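Local coordinates for protein chloride intracellular channel exc-4 (Caenorhabditis elegans, PDB 2YV9) that may insert into membranes to form chloride channels and is required to keep the lumen of the growing excretory canal from swelling into cysts, at residues T189-D192 / C193-M196. Numbering follows the deposited sequence.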
loop_
_atom_site.group_PDB
_atom_site.type_symbol
_atom_site.label_atom_id
_atom_site.label_comp_id
_atom_site.label_asym_id
_atom_site.label_seq_id
_atom_site.Cartn_x
_atom_site.Cartn_y
_atom_site.Cartn_z
ATOM N N THR A 189 -14.371 -13.165 5.154
ATOM C CA THR A 189 -13.051 -13.316 4.603
ATOM C C THR A 189 -12.535 -11.953 4.135
ATOM O O THR A 189 -13.269 -10.973 4.153
ATOM C CB THR A 189 -13.018 -14.296 3.395
ATOM O OG1 THR A 189 -13.796 -13.793 2.284
ATOM C CG2 THR A 189 -13.507 -15.710 3.811
ATOM N N GLU A 190 -11.290 -11.932 3.645
ATOM C CA GLU A 190 -10.711 -10.693 3.118
ATOM C C GLU A 190 -11.565 -10.098 1.980
ATOM O O GLU A 190 -11.689 -8.866 1.856
ATOM C CB GLU A 190 -9.249 -10.876 2.723
ATOM C CG GLU A 190 -8.981 -11.290 1.241
ATOM C CD GLU A 190 -9.040 -12.764 1.013
ATOM O OE1 GLU A 190 -8.468 -13.226 -0.025
ATOM O OE2 GLU A 190 -9.657 -13.456 1.847
ATOM N N TYR A 191 -12.230 -10.946 1.190
ATOM C CA TYR A 191 -13.069 -10.448 0.120
ATOM C C TYR A 191 -14.260 -9.636 0.629
ATOM O O TYR A 191 -14.637 -8.656 0.006
ATOM C CB TYR A 191 -13.491 -11.550 -0.794
ATOM C CG TYR A 191 -12.296 -12.201 -1.462
ATOM C CD1 TYR A 191 -11.460 -11.485 -2.277
ATOM C CD2 TYR A 191 -12.050 -13.569 -1.299
ATOM C CE1 TYR A 191 -10.386 -12.074 -2.914
ATOM C CE2 TYR A 191 -10.942 -14.166 -1.895
ATOM C CZ TYR A 191 -10.130 -13.417 -2.745
ATOM O OH TYR A 191 -9.039 -13.954 -3.410
ATOM N N ASP A 192 -14.846 -10.019 1.770
ATOM C CA ASP A 192 -15.872 -9.193 2.429
ATOM C C ASP A 192 -15.300 -7.895 2.906
ATOM O O ASP A 192 -15.992 -6.860 2.892
ATOM C CB ASP A 192 -16.427 -9.934 3.593
ATOM C CG ASP A 192 -16.994 -11.297 3.141
ATOM O OD1 ASP A 192 -17.901 -11.317 2.282
ATOM O OD2 ASP A 192 -16.464 -12.348 3.592
ATOM N N CYS A 193 -14.054 -7.968 3.359
ATOM C CA CYS A 193 -13.372 -6.799 3.900
ATOM C C CYS A 193 -13.122 -5.770 2.769
ATOM O O CYS A 193 -12.939 -4.570 3.048
ATOM C CB CYS A 193 -12.140 -7.165 4.609
ATOM S SG CYS A 193 -12.478 -8.184 6.092
ATOM N N GLU A 194 -13.180 -6.225 1.504
ATOM C CA GLU A 194 -13.042 -5.369 0.321
ATOM C C GLU A 194 -14.402 -4.979 -0.286
ATOM O O GLU A 194 -14.667 -3.810 -0.589
ATOM C CB GLU A 194 -12.188 -6.067 -0.719
ATOM C CG GLU A 194 -10.784 -6.305 -0.160
ATOM C CD GLU A 194 -9.975 -7.344 -0.912
ATOM O OE1 GLU A 194 -10.469 -7.885 -1.929
ATOM O OE2 GLU A 194 -8.802 -7.556 -0.496
ATOM N N LEU A 195 -15.269 -5.954 -0.466
ATOM C CA LEU A 195 -16.584 -5.684 -1.115
ATOM C C LEU A 195 -17.551 -4.927 -0.229
ATOM O O LEU A 195 -18.285 -4.098 -0.716
ATOM C CB LEU A 195 -17.242 -7.036 -1.493
ATOM C CG LEU A 195 -18.519 -6.929 -2.310
ATOM C CD1 LEU A 195 -18.277 -6.081 -3.584
ATOM C CD2 LEU A 195 -19.044 -8.364 -2.649
ATOM N N MET A 196 -17.648 -5.245 1.071
ATOM C CA MET A 196 -18.711 -4.620 1.843
ATOM C C MET A 196 -18.441 -3.087 1.933
ATOM O O MET A 196 -19.334 -2.290 1.657
ATOM C CB MET A 196 -18.879 -5.268 3.216
ATOM C CG MET A 196 -19.457 -6.670 3.126
ATOM S SD MET A 196 -19.463 -7.432 4.803
ATOM C CE MET A 196 -20.775 -8.676 4.532
#
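The capped N-terminus of helix 190-210, in the all-helical half of this GST-like CLIC fold, joins Thr189 to Cys193 through the first full turn of backbone bonding, Cys193 N to Thr189 O at 3.2 Å. Thr189 is the N-cap, and with Asp192 it forms a capping box: Thr189 N donates to the anti lone pair of Asp192 OD2 at 2.7 Å in a nearly straight bond (166°), while Tyr191 N returns a weak one to Thr189 OG1. The other carboxylate oxygen, Asp192 OD1, accepts from Leu183 N and is bonded to Tyr224 OH, so both oxygens are held and the box is tied to helix 219-228. Regular i to i+4 bonding follows, with Leu195 N 2.8 Å from Tyr191 O and Met196 N 2.9 Å from Asp192 O; just before them, Glu194 N gives only weak bonds, to Glu190 O and Tyr191 O. With CG anti to its carbonyl carbon (chi1 -62°), Glu194 runs back along the helix, bringing CG to 3.4 Å from Glu190 O and OE1 to 3.8 Å from Tyr191 CD1, the carboxylate almost perpendicular to the ring. Glu190 OE1 lies over one face of that ring, near its rim, and Tyr191 OH is bonded to Glu120 and Asp116 N. An alanine at Glu194 would remove CG and the carboxylate, and is likely to leave a gap beside Glu190 O and Tyr191 CD1. On the next turn, Met196 SD packs 4.1 Å from Asp192 CB. Glu42, within the predicted membrane-spanning segment, probably raises the proton affinity of Glu194, though Arg95 of the second subunit may partly balance it; Asp192, with three donors or hydroxyl partners, is probably favoured as the anion.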